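Local atomic coordinates of bifunctional protein PutA (Bdellovibrio bacteriovorus, PDB entry 5UR2), a protein that probably oxidises proline to glutamate in two steps, with a flavin-dependent proline dehydrogenase and an NAD-dependent glutamate semialdehyde dehydrogenase in one chain. Residues S8-R13 with T359-M364; A27-K32 with Y383-P388; S330-E335 with K445-G450; H355-L360 with E427-G432. All blocks are in the same frame, centred on the assembly; numbering follows the deposited sequence.

All four contacts lie on or against the proline dehydrogenase barrel. Contacts 1 and 4 are buried and both use helix 357-369. Contact 1 packs a helix onto this barrel helix, while contact 4 sits at its N-terminal end, beside the flavin diphosphate. Contacts 2 and 3 are partly buried, and each sets a loop against the barrel. None of the four has a hydrogen bond directly between its segments. Contacts 1 to 3 rest on carbon packing, whereas in contact 4 the phosphate joins the two segments. A salt bridge from Glu335 to Arg358 ties contact 3 to contact 4. Met385 of contact 2 packs on His355 and Leu430 of contact 4.

Contact 1 of 4, residues S8-R13 with T359-M364; sequences SQIVSR and TLAACM
Arg13 of helix 6-22 lies against Ala361 and Met364 of helix 357-369. Its CG is anti to the backbone N (chi1 -180°), which places it on the Ala361 methyl. CB comes first and meets the same methyl. Arg13 CG is 3.9 Å from Ala361 CB, and it is also 4.0 Å from Met364 SD. CD passes the sulfur at a similar range. Bends at the next two torsions then turn the guanidinium toward the C-terminal end of helix 357-369. Arg13 NH1 stands 3.8 Å from Met364 CB, and the two side chains cross at about a right angle. The charge itself is met by Glu368, which forms a salt bridge with NH1. The arginine thus packs through its carbons and pairs its charge at the tip.

One turn earlier, Ile10 covers Ala362. Ile10 CG2 is 3.7 Å from Ala362 N, and Ile10 CD1 is 4.0 Å from Ala362 CB. The small alanines let the backbones approach: the CA atoms of Ile10 and Ala362 are 5.4 Å apart. The axes of the two helical segments come within 8.4 Å and run at 122°. The arrangement is helix-on-helix packing on the outside of a TIM barrel, where helix 6-22 of the N-terminal region covers the helix that follows barrel strand 349-353.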
# COMPACT_ATOMS: atom_id res chain seq x y z
N SER B 8 -59.27 12.87 2.40
CA SER B 8 -59.99 13.36 1.23
C SER B 8 -60.43 14.81 1.40
O SER B 8 -60.48 15.55 0.41
CB SER B 8 -61.20 12.47 0.94
OG SER B 8 -62.40 13.15 1.29
N GLN B 9 -60.78 15.22 2.61
CA GLN B 9 -61.18 16.62 2.81
C GLN B 9 -59.98 17.55 2.75
O GLN B 9 -60.10 18.70 2.29
CB GLN B 9 -61.90 16.78 4.14
CG GLN B 9 -63.05 15.81 4.35
CD GLN B 9 -63.87 16.12 5.59
OE1 GLN B 9 -64.09 17.29 5.93
NE2 GLN B 9 -64.32 15.08 6.27
N ILE B 10 -58.82 17.10 3.22
CA ILE B 10 -57.61 17.91 3.10
C ILE B 10 -57.24 18.09 1.63
O ILE B 10 -56.98 19.21 1.17
CB ILE B 10 -56.47 17.27 3.92
CG1 ILE B 10 -56.82 17.36 5.41
CG2 ILE B 10 -55.14 17.97 3.63
CD1 ILE B 10 -55.88 16.61 6.30
N VAL B 11 -57.27 17.00 0.85
CA VAL B 11 -56.98 17.10 -0.58
C VAL B 11 -57.91 18.11 -1.25
O VAL B 11 -57.48 18.90 -2.10
CB VAL B 11 -57.07 15.72 -1.25
CG1 VAL B 11 -57.08 15.86 -2.78
CG2 VAL B 11 -55.90 14.86 -0.83
N SER B 12 -59.19 18.11 -0.87
CA SER B 12 -60.14 19.07 -1.43
C SER B 12 -59.75 20.51 -1.12
O SER B 12 -59.86 21.39 -1.98
CB SER B 12 -61.56 18.77 -0.93
OG SER B 12 -61.98 17.50 -1.36
N ARG B 13 -59.36 20.78 0.13
CA ARG B 13 -58.96 22.14 0.48
C ARG B 13 -57.74 22.58 -0.31
O ARG B 13 -57.67 23.72 -0.77
CB ARG B 13 -58.71 22.24 1.98
CG ARG B 13 -58.30 23.63 2.42
CD ARG B 13 -59.41 24.62 2.10
NE ARG B 13 -60.69 24.16 2.62
CZ ARG B 13 -61.15 24.42 3.84
NH1 ARG B 13 -60.43 25.16 4.68
NH2 ARG B 13 -62.34 23.94 4.22
N THR B 359 -49.39 21.12 3.60
CA THR B 359 -49.25 21.45 5.02
C THR B 359 -50.29 22.48 5.46
O THR B 359 -50.96 22.31 6.48
CB THR B 359 -47.84 21.97 5.29
OG1 THR B 359 -46.87 21.02 4.81
CG2 THR B 359 -47.63 22.22 6.81
N LEU B 360 -50.40 23.57 4.70
CA LEU B 360 -51.36 24.61 5.05
C LEU B 360 -52.79 24.08 5.06
O LEU B 360 -53.57 24.40 5.96
CB LEU B 360 -51.23 25.79 4.08
CG LEU B 360 -49.86 26.50 4.06
CD1 LEU B 360 -49.75 27.47 2.89
CD2 LEU B 360 -49.65 27.23 5.36
N ALA B 361 -53.16 23.28 4.05
CA ALA B 361 -54.53 22.77 3.95
C ALA B 361 -54.84 21.80 5.09
O ALA B 361 -55.96 21.78 5.61
CB ALA B 361 -54.75 22.09 2.60
N ALA B 362 -53.87 20.97 5.48
CA ALA B 362 -54.08 20.08 6.62
C ALA B 362 -54.32 20.87 7.90
O ALA B 362 -55.26 20.59 8.65
CB ALA B 362 -52.87 19.15 6.78
N CYS B 363 -53.51 21.90 8.14
CA CYS B 363 -53.73 22.73 9.32
C CYS B 363 -55.13 23.33 9.31
O CYS B 363 -55.82 23.34 10.34
CB CYS B 363 -52.67 23.82 9.39
SG CYS B 363 -51.00 23.21 9.76
N MET B 364 -55.58 23.83 8.16
CA MET B 364 -56.90 24.45 8.10
C MET B 364 -57.98 23.48 8.51
O MET B 364 -58.89 23.83 9.27
CB MET B 364 -57.19 24.97 6.69
CG MET B 364 -56.36 26.16 6.26
SD MET B 364 -56.66 26.55 4.52
CE MET B 364 -55.55 27.94 4.33

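Contact 2 of 4, residues A27-K32 with Y383-P388; sequences ASIFSK and YGMAEP
Ile29 pushes its CD1 unusually close to a backbone oxygen: the atom lies 3.1 Å from Gly384 O. This is short for a methyl against a carbonyl, and the exact distance is doubtful. The chi1 of Ile29, -123°, is also close to eclipsed, so the modelled side chain looks strained. Ile29 CG1 lies 4.4 Å from Met385 SD, an apolar contact. Met385 folds its chain so that the sulfur approaches Ile29, although its CB points away from the loop. Met385 also packs on His355, a residue of the flavin pocket.

The second patch is made by Ala27, which uses its carbonyl and not its methyl. Ala27 O is 3.7 Å from Glu387 CB and 3.8 Å from Pro388 CD. Here a carbonyl oxygen rests on aliphatic carbons of the first turn of helix 387-395, just after the N-cap position at Ala386. The carboxylate of Glu387 turns off and forms a salt bridge with Lys390.

The loop 27-32 has its own internal order. Ser28 OG accepts from Phe30 N at 3.2 Å and 168°, an ST turn, and Ser31 N bonds back to Ser28 O in a type I turn. With no hydrogen bond between the two segments, the fit of loop 27-32 against the loop after barrel strand 379-382 depends on shape and van der Waals contact.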
# COMPACT_ATOMS: atom_id res chain seq x y z
N ALA B 27 -45.97 36.72 -9.44
CA ALA B 27 -44.85 36.02 -10.06
C ALA B 27 -44.34 34.90 -9.16
O ALA B 27 -44.41 34.97 -7.93
CB ALA B 27 -43.70 36.98 -10.36
N SER B 28 -43.80 33.87 -9.80
CA SER B 28 -43.12 32.80 -9.09
C SER B 28 -41.61 33.05 -9.07
O SER B 28 -41.03 33.50 -10.07
CB SER B 28 -43.40 31.43 -9.73
OG SER B 28 -42.67 30.40 -9.08
N ILE B 29 -40.99 32.75 -7.93
CA ILE B 29 -39.54 32.80 -7.78
C ILE B 29 -38.83 31.94 -8.82
O ILE B 29 -37.65 32.15 -9.10
CB ILE B 29 -39.16 32.37 -6.34
CG1 ILE B 29 -38.35 33.46 -5.66
CG2 ILE B 29 -38.45 31.02 -6.29
CD1 ILE B 29 -39.18 34.66 -5.33
N PHE B 30 -39.53 30.97 -9.40
CA PHE B 30 -38.93 30.04 -10.34
C PHE B 30 -38.94 30.53 -11.78
O PHE B 30 -38.33 29.88 -12.63
CB PHE B 30 -39.65 28.68 -10.26
CG PHE B 30 -39.32 27.92 -9.03
CD1 PHE B 30 -40.06 28.09 -7.87
CD2 PHE B 30 -38.24 27.06 -9.00
CE1 PHE B 30 -39.75 27.39 -6.72
CE2 PHE B 30 -37.92 26.37 -7.85
CZ PHE B 30 -38.68 26.54 -6.71
N SER B 31 -39.61 31.66 -12.05
CA SER B 31 -39.71 32.19 -13.41
C SER B 31 -38.32 32.37 -14.02
O SER B 31 -37.49 33.10 -13.47
CB SER B 31 -40.47 33.52 -13.40
N LYS B 32 -38.07 31.71 -15.15
CA LYS B 32 -36.83 31.91 -15.88
C LYS B 32 -36.82 33.21 -16.68
O LYS B 32 -35.95 33.38 -17.54
CB LYS B 32 -36.56 30.71 -16.80
CG LYS B 32 -36.21 29.41 -16.08
CD LYS B 32 -36.13 28.24 -17.06
CE LYS B 32 -37.38 28.18 -17.94
NZ LYS B 32 -37.43 27.01 -18.86
N TYR B 383 -40.67 36.72 3.56
CA TYR B 383 -40.82 37.83 2.62
C TYR B 383 -40.25 37.45 1.25
O TYR B 383 -39.19 36.84 1.14
CB TYR B 383 -40.12 39.07 3.20
CG TYR B 383 -40.02 40.25 2.25
CD1 TYR B 383 -41.11 41.10 2.03
CD2 TYR B 383 -38.83 40.52 1.60
CE1 TYR B 383 -41.00 42.18 1.16
CE2 TYR B 383 -38.71 41.59 0.73
CZ TYR B 383 -39.79 42.41 0.51
OH TYR B 383 -39.64 43.46 -0.35
N GLY B 384 -41.01 37.78 0.19
CA GLY B 384 -40.60 37.50 -1.17
C GLY B 384 -40.81 36.08 -1.66
O GLY B 384 -40.59 35.82 -2.85
N MET B 385 -41.23 35.16 -0.80
CA MET B 385 -41.43 33.76 -1.16
C MET B 385 -42.91 33.48 -1.36
O MET B 385 -43.75 34.04 -0.65
CB MET B 385 -40.90 32.82 -0.06
CG MET B 385 -39.42 32.60 -0.09
SD MET B 385 -38.91 31.86 -1.64
CE MET B 385 -39.73 30.30 -1.49
N ALA B 386 -43.22 32.63 -2.34
CA ALA B 386 -44.56 32.05 -2.47
C ALA B 386 -45.64 33.12 -2.60
O ALA B 386 -46.73 33.01 -2.03
CB ALA B 386 -44.88 31.13 -1.29
N GLU B 387 -45.34 34.17 -3.36
CA GLU B 387 -46.30 35.25 -3.60
C GLU B 387 -47.69 34.77 -4.02
O GLU B 387 -48.69 35.28 -3.48
CB GLU B 387 -45.72 36.21 -4.65
CG GLU B 387 -44.72 37.18 -4.05
CD GLU B 387 -45.25 37.83 -2.79
OE1 GLU B 387 -46.35 38.43 -2.87
OE2 GLU B 387 -44.58 37.73 -1.73
N PRO B 388 -47.84 33.84 -4.97
CA PRO B 388 -49.21 33.44 -5.34
C PRO B 388 -49.94 32.73 -4.21
O PRO B 388 -51.16 32.92 -4.05
CB PRO B 388 -49.00 32.50 -6.54
CG PRO B 388 -47.61 32.72 -6.98
CD PRO B 388 -46.84 33.10 -5.76

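Contact 3 of 4, residues S330-E335 with K445-G450; sequences SDANYE and KDPAQG. With P5F (N-propargylglycine-modified flavin adenine dinucleotide), chain F.
On the outside of the proline dehydrogenase TIM barrel, helix 327-343 receives Pro447 against Asp331, Ala332 and Glu335. The proline comes from the loop that follows helix 440-444. Its CB touches Asp331 CB at 3.5 Å and also lies 3.7 Å from Ala332 N. Ala332 CB adds contacts with Pro447 CB at 4.2 Å and with Ala448 CB at 4.4 Å.

Glu335 approaches from the opposite direction to Pro447. Its extended chain brings Glu335 OE2 to 3.8 Å from Pro447 CG. Glu335 OE1 lies 4.5 Å from OD1 of Asp446, so two like charges come close. Arg358 probably offsets them, with a salt bridge to Glu335 and a long, weak ion pair to Asp446.

The loop is shaped by a type I turn from Asp446 to Gln449. Within it, Asp446 OD1 accepts from Ala448 N in an Asx turn, and the donor stands above the carboxylate plane. On the helix, Asp331 turns its carboxylate to Lys303 and Lys327 in salt bridges. The same helix also reaches the cofactor. Ser330 points away from the loop, and its OG donates to N3A of the flavin dinucleotide's adenine at 2.8 Å.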
# COMPACT_ATOMS: atom_id res chain seq x y z
N SER B 330 -40.72 14.46 7.91
CA SER B 330 -40.85 15.82 8.44
C SER B 330 -42.26 16.37 8.24
O SER B 330 -42.85 16.92 9.18
CB SER B 330 -39.82 16.74 7.78
OG SER B 330 -38.51 16.35 8.14
N ASP B 331 -42.81 16.21 7.04
CA ASP B 331 -44.18 16.67 6.79
C ASP B 331 -45.16 15.98 7.74
O ASP B 331 -45.97 16.64 8.40
CB ASP B 331 -44.57 16.38 5.34
CG ASP B 331 -43.80 17.22 4.31
OD1 ASP B 331 -43.18 18.25 4.66
OD2 ASP B 331 -43.85 16.85 3.12
N ALA B 332 -45.04 14.66 7.87
CA ALA B 332 -45.98 13.92 8.70
C ALA B 332 -45.86 14.34 10.16
O ALA B 332 -46.87 14.49 10.86
CB ALA B 332 -45.76 12.41 8.57
N ASN B 333 -44.63 14.52 10.63
CA ASN B 333 -44.42 14.98 12.00
C ASN B 333 -44.94 16.41 12.18
O ASN B 333 -45.47 16.74 13.25
CB ASN B 333 -42.93 14.90 12.35
CG ASN B 333 -42.68 15.13 13.81
OD1 ASN B 333 -43.08 14.31 14.65
ND2 ASN B 333 -42.03 16.23 14.14
N TYR B 334 -44.80 17.26 11.16
CA TYR B 334 -45.36 18.61 11.24
C TYR B 334 -46.86 18.54 11.49
O TYR B 334 -47.38 19.20 12.39
CB TYR B 334 -45.07 19.38 9.95
CG TYR B 334 -45.38 20.86 10.02
CD1 TYR B 334 -46.69 21.33 10.02
CD2 TYR B 334 -44.35 21.80 10.06
CE1 TYR B 334 -46.98 22.70 10.10
CE2 TYR B 334 -44.61 23.15 10.12
CZ TYR B 334 -45.92 23.61 10.14
OH TYR B 334 -46.15 24.96 10.22
N GLU B 335 -47.56 17.72 10.70
CA GLU B 335 -49.01 17.64 10.86
C GLU B 335 -49.39 17.07 12.22
O GLU B 335 -50.33 17.54 12.86
CB GLU B 335 -49.61 16.85 9.69
CG GLU B 335 -49.48 17.61 8.37
CD GLU B 335 -50.15 16.95 7.16
OE1 GLU B 335 -51.01 16.06 7.31
OE2 GLU B 335 -49.80 17.34 6.02
N LYS B 445 -50.87 14.63 -1.38
CA LYS B 445 -51.08 13.34 -0.74
C LYS B 445 -50.63 13.37 0.72
O LYS B 445 -49.82 14.20 1.15
CB LYS B 445 -50.31 12.24 -1.47
CG LYS B 445 -48.85 12.11 -1.03
CD LYS B 445 -48.16 10.92 -1.69
CE LYS B 445 -46.82 10.62 -1.02
NZ LYS B 445 -45.82 11.73 -1.20
N ASP B 446 -51.19 12.45 1.48
CA ASP B 446 -50.89 12.35 2.91
C ASP B 446 -49.45 11.92 3.10
O ASP B 446 -49.08 10.81 2.70
CB ASP B 446 -51.89 11.37 3.55
CG ASP B 446 -51.68 11.21 5.06
OD1 ASP B 446 -50.81 11.90 5.64
OD2 ASP B 446 -52.43 10.41 5.66
N PRO B 447 -48.59 12.74 3.73
CA PRO B 447 -47.20 12.32 3.94
C PRO B 447 -47.07 11.07 4.79
O PRO B 447 -46.06 10.36 4.68
CB PRO B 447 -46.57 13.53 4.65
CG PRO B 447 -47.75 14.23 5.30
CD PRO B 447 -48.88 14.05 4.34
N ALA B 448 -48.08 10.80 5.63
CA ALA B 448 -48.09 9.59 6.46
C ALA B 448 -48.39 8.33 5.65
O ALA B 448 -48.09 7.24 6.13
CB ALA B 448 -49.09 9.73 7.60
N GLN B 449 -48.94 8.46 4.44
CA GLN B 449 -49.32 7.28 3.68
C GLN B 449 -48.09 6.51 3.21
O GLN B 449 -47.21 7.07 2.55
CB GLN B 449 -50.18 7.68 2.47
CG GLN B 449 -50.36 6.53 1.46
CD GLN B 449 -51.31 6.88 0.31
OE1 GLN B 449 -51.05 7.79 -0.48
NE2 GLN B 449 -52.39 6.14 0.21
N GLY B 450 -48.03 5.23 3.57
CA GLY B 450 -46.87 4.43 3.22
C GLY B 450 -45.58 4.92 3.83
O GLY B 450 -44.51 4.58 3.33
PA P5F F . -41.37 22.18 2.33
O1A P5F F . -42.79 21.53 2.45
O2A P5F F . -40.70 22.08 1.06
O5B P5F F . -40.33 21.58 3.24
C5B P5F F . -38.92 21.71 3.08
C4B P5F F . -38.24 21.27 4.38
O4B P5F F . -38.26 19.88 4.59
C3B P5F F . -36.79 21.64 4.55
O3B P5F F . -36.62 22.96 4.90
C2B P5F F . -36.35 20.72 5.61
O2B P5F F . -36.73 21.22 6.85
C1B P5F F . -37.14 19.49 5.33
N9A P5F F . -36.43 18.49 4.57
C8A P5F F . -35.85 18.62 3.31
N7A P5F F . -35.32 17.45 2.96
C5A P5F F . -35.55 16.50 3.96
C6A P5F F . -35.22 15.16 4.15
N6A P5F F . -34.49 14.44 3.14
N1A P5F F . -35.57 14.52 5.28
C2A P5F F . -36.26 15.15 6.25
N3A P5F F . -36.58 16.47 6.11
C4A P5F F . -36.25 17.16 5.01
N1 P5F F . -36.21 27.28 10.32
C2 P5F F . -35.51 26.99 11.55
O2 P5F F . -34.83 25.79 11.64
N3 P5F F . -35.52 27.91 12.64
C4 P5F F . -36.21 29.14 12.58
O4 P5F F . -36.18 29.99 13.69
C4X P5F F . -36.94 29.46 11.29
N5 P5F F . -37.58 30.76 11.06
C5X P5F F . -38.60 30.80 10.00
C6 P5F F . -39.67 31.85 10.04
C7 P5F F . -40.71 31.84 9.07
C7M P5F F . -41.78 32.90 9.12
C8 P5F F . -40.74 30.83 8.06
C8M P5F F . -41.83 30.79 7.02
C9 P5F F . -39.74 29.83 8.02
C9A P5F F . -38.64 29.84 9.03
N10 P5F F . -37.62 28.79 9.00
C10 P5F F . -36.92 28.54 10.22
C1' P5F F . -37.43 27.89 7.84
C2' P5F F . -38.40 26.70 7.85
O2' P5F F . -38.07 25.88 8.90
C3' P5F F . -38.44 25.89 6.56
O3' P5F F . -37.19 25.34 6.35
C4' P5F F . -38.81 26.68 5.31
O4' P5F F . -39.63 27.72 5.71
C5' P5F F . -39.41 25.85 4.15
O5' P5F F . -40.30 24.84 4.58
P P5F F . -41.70 24.45 3.85
O1P P5F F . -42.85 23.85 4.74
O2P P5F F . -41.99 25.79 3.08
O3P P5F F . -41.20 23.64 2.51
C21 P5F F . -35.33 32.09 10.99
C22 P5F F . -36.53 31.48 11.10
C23 P5F F . -34.31 32.07 12.15

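Contact 4 of 4, residues H355-L360 with E427-G432; sequences HNVRTL and ESWLRG. With P5F (N-propargylglycine-modified flavin adenine dinucleotide), chain F.
The phosphate oxygen O2P of the modified flavin is gripped twice by His355, a residue that also packs its CB on Leu430 CD1. The backbone N of His355 donates to O2P at 3.0 Å. His355 ND1 donates to O2P at 3.1 Å, with this oxygen at the ring edge and in its plane. On its far side, the ring nitrogen NE2 is hydrogen-bonded to Leu382 N, which helps fix the ring's rotation.

The other phosphate is shared between the two segments. Asn356 ND2 gives O1A a bond of 2.7 Å and 169°. Trp429 N gives O2A one of 2.9 Å that is almost straight. The cofactor thus joins two chain regions that make no hydrogen bond with each other.

They do stack. The amide of Asn356 lies over one face of the Trp429 indole, with the planes 30° apart and Asn356 CG 3.4 Å from Trp429 CG. Its OD1 also caps helix 357-369 by accepting from Thr359 N. Val357 packs tightly further along the ring, with CB 3.4 Å from Trp429 CH2. The indole NE1 is hydrogen-bonded to Leu443 O. Ser428 OG caps the second helix by accepting from Arg431 N. Helix 429-434 points its N-terminal end at the diphosphate and may stabilise its charge. The other bonds come from His355 and Asn356, just before helix 357-369. This is the flavin diphosphate site of the proline dehydrogenase barrel, at the strands' C-terminal ends.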
# COMPACT_ATOMS: atom_id res chain seq x y z
N HIS B 355 -44.64 27.21 3.35
CA HIS B 355 -45.10 27.57 2.01
C HIS B 355 -45.76 26.40 1.27
O HIS B 355 -46.11 26.53 0.09
CB HIS B 355 -43.94 28.11 1.17
CG HIS B 355 -43.12 29.15 1.87
ND1 HIS B 355 -42.02 28.83 2.65
CD2 HIS B 355 -43.25 30.49 1.95
CE1 HIS B 355 -41.51 29.93 3.15
NE2 HIS B 355 -42.23 30.96 2.75
N ASN B 356 -45.95 25.28 1.95
CA ASN B 356 -46.43 24.03 1.35
C ASN B 356 -47.95 23.99 1.43
O ASN B 356 -48.51 24.02 2.53
CB ASN B 356 -45.77 22.87 2.11
CG ASN B 356 -46.17 21.49 1.62
OD1 ASN B 356 -47.31 21.25 1.24
ND2 ASN B 356 -45.22 20.56 1.65
N VAL B 357 -48.62 23.92 0.27
CA VAL B 357 -50.08 23.98 0.24
C VAL B 357 -50.70 22.77 0.94
O VAL B 357 -51.73 22.90 1.62
CB VAL B 357 -50.60 24.12 -1.21
CG1 VAL B 357 -52.11 23.91 -1.28
CG2 VAL B 357 -50.28 25.50 -1.75
N ARG B 358 -50.09 21.58 0.81
CA ARG B 358 -50.55 20.42 1.57
C ARG B 358 -50.54 20.69 3.07
O ARG B 358 -51.57 20.53 3.75
CB ARG B 358 -49.70 19.19 1.24
CG ARG B 358 -49.75 18.08 2.31
CD ARG B 358 -51.11 17.37 2.37
NE ARG B 358 -51.30 16.67 3.65
CZ ARG B 358 -52.21 15.72 3.85
NH1 ARG B 358 -53.01 15.34 2.86
NH2 ARG B 358 -52.33 15.14 5.04
N THR B 359 -49.39 21.12 3.60
CA THR B 359 -49.25 21.45 5.02
C THR B 359 -50.29 22.48 5.46
O THR B 359 -50.96 22.31 6.48
CB THR B 359 -47.84 21.97 5.29
OG1 THR B 359 -46.87 21.02 4.81
CG2 THR B 359 -47.63 22.22 6.81
N LEU B 360 -50.40 23.57 4.70
CA LEU B 360 -51.36 24.61 5.05
C LEU B 360 -52.79 24.08 5.06
O LEU B 360 -53.57 24.40 5.96
CB LEU B 360 -51.23 25.79 4.08
CG LEU B 360 -49.86 26.50 4.06
CD1 LEU B 360 -49.75 27.47 2.89
CD2 LEU B 360 -49.65 27.23 5.36
N GLU B 427 -36.18 18.01 -2.52
CA GLU B 427 -37.34 17.76 -1.68
C GLU B 427 -38.25 18.96 -1.51
O GLU B 427 -39.22 18.88 -0.74
CB GLU B 427 -36.89 17.27 -0.30
CG GLU B 427 -35.91 16.12 -0.33
CD GLU B 427 -36.50 14.89 -0.99
OE1 GLU B 427 -37.75 14.74 -0.98
OE2 GLU B 427 -35.72 14.07 -1.50
N SER B 428 -37.95 20.08 -2.16
CA SER B 428 -38.74 21.29 -1.97
C SER B 428 -40.15 21.14 -2.56
O SER B 428 -40.30 20.78 -3.73
CB SER B 428 -38.03 22.49 -2.60
OG SER B 428 -38.93 23.57 -2.74
N TRP B 429 -41.17 21.41 -1.76
CA TRP B 429 -42.54 21.34 -2.28
C TRP B 429 -42.77 22.36 -3.39
O TRP B 429 -43.41 22.05 -4.40
CB TRP B 429 -43.55 21.53 -1.15
CG TRP B 429 -44.96 21.22 -1.59
CD1 TRP B 429 -45.60 20.02 -1.50
CD2 TRP B 429 -45.89 22.12 -2.21
NE1 TRP B 429 -46.87 20.11 -2.02
CE2 TRP B 429 -47.08 21.39 -2.47
CE3 TRP B 429 -45.84 23.47 -2.57
CZ2 TRP B 429 -48.20 21.97 -3.06
CZ3 TRP B 429 -46.97 24.04 -3.17
CH2 TRP B 429 -48.13 23.29 -3.41
N LEU B 430 -42.27 23.58 -3.21
CA LEU B 430 -42.44 24.62 -4.22
C LEU B 430 -41.75 24.25 -5.52
O LEU B 430 -42.27 24.52 -6.61
CB LEU B 430 -41.90 25.95 -3.71
CG LEU B 430 -42.79 26.64 -2.69
CD1 LEU B 430 -42.02 27.79 -2.10
CD2 LEU B 430 -44.06 27.11 -3.34
N ARG B 431 -40.55 23.67 -5.43
CA ARG B 431 -39.90 23.22 -6.65
C ARG B 431 -40.73 22.15 -7.35
O ARG B 431 -40.90 22.19 -8.58
CB ARG B 431 -38.50 22.68 -6.35
CG ARG B 431 -37.90 22.00 -7.57
CD ARG B 431 -36.60 21.32 -7.28
NE ARG B 431 -36.25 20.41 -8.37
CZ ARG B 431 -35.03 19.90 -8.56
NH1 ARG B 431 -34.04 20.20 -7.73
NH2 ARG B 431 -34.81 19.08 -9.58
N GLY B 432 -41.29 21.20 -6.59
CA GLY B 432 -42.09 20.16 -7.22
C GLY B 432 -43.28 20.72 -7.97
O GLY B 432 -43.64 20.22 -9.04
PA P5F F . -41.37 22.18 2.33
O1A P5F F . -42.79 21.53 2.45
O2A P5F F . -40.70 22.08 1.06
O5B P5F F . -40.33 21.58 3.24
C5B P5F F . -38.92 21.71 3.08
C4B P5F F . -38.24 21.27 4.38
O4B P5F F . -38.26 19.88 4.59
C3B P5F F . -36.79 21.64 4.55
O3B P5F F . -36.62 22.96 4.90
C2B P5F F . -36.35 20.72 5.61
O2B P5F F . -36.73 21.22 6.85
C1B P5F F . -37.14 19.49 5.33
N9A P5F F . -36.43 18.49 4.57
C8A P5F F . -35.85 18.62 3.31
N7A P5F F . -35.32 17.45 2.96
C5A P5F F . -35.55 16.50 3.96
C6A P5F F . -35.22 15.16 4.15
N6A P5F F . -34.49 14.44 3.14
N1A P5F F . -35.57 14.52 5.28
C2A P5F F . -36.26 15.15 6.25
N3A P5F F . -36.58 16.47 6.11
C4A P5F F . -36.25 17.16 5.01
N1 P5F F . -36.21 27.28 10.32
C2 P5F F . -35.51 26.99 11.55
O2 P5F F . -34.83 25.79 11.64
N3 P5F F . -35.52 27.91 12.64
C4 P5F F . -36.21 29.14 12.58
O4 P5F F . -36.18 29.99 13.69
C4X P5F F . -36.94 29.46 11.29
N5 P5F F . -37.58 30.76 11.06
C5X P5F F . -38.60 30.80 10.00
C6 P5F F . -39.67 31.85 10.04
C7 P5F F . -40.71 31.84 9.07
C7M P5F F . -41.78 32.90 9.12
C8 P5F F . -40.74 30.83 8.06
C8M P5F F . -41.83 30.79 7.02
C9 P5F F . -39.74 29.83 8.02
C9A P5F F . -38.64 29.84 9.03
N10 P5F F . -37.62 28.79 9.00
C10 P5F F . -36.92 28.54 10.22
C1' P5F F . -37.43 27.89 7.84
C2' P5F F . -38.40 26.70 7.85
O2' P5F F . -38.07 25.88 8.90
C3' P5F F . -38.44 25.89 6.56
O3' P5F F . -37.19 25.34 6.35
C4' P5F F . -38.81 26.68 5.31
O4' P5F F . -39.63 27.72 5.71
C5' P5F F . -39.41 25.85 4.15
O5' P5F F . -40.30 24.84 4.58
P P5F F . -41.70 24.45 3.85
O1P P5F F . -42.85 23.85 4.74
O2P P5F F . -41.99 25.79 3.08
O3P P5F F . -41.20 23.64 2.51
C21 P5F F . -35.33 32.09 10.99
C22 P5F F . -36.53 31.48 11.10
C23 P5F F . -34.31 32.07 12.15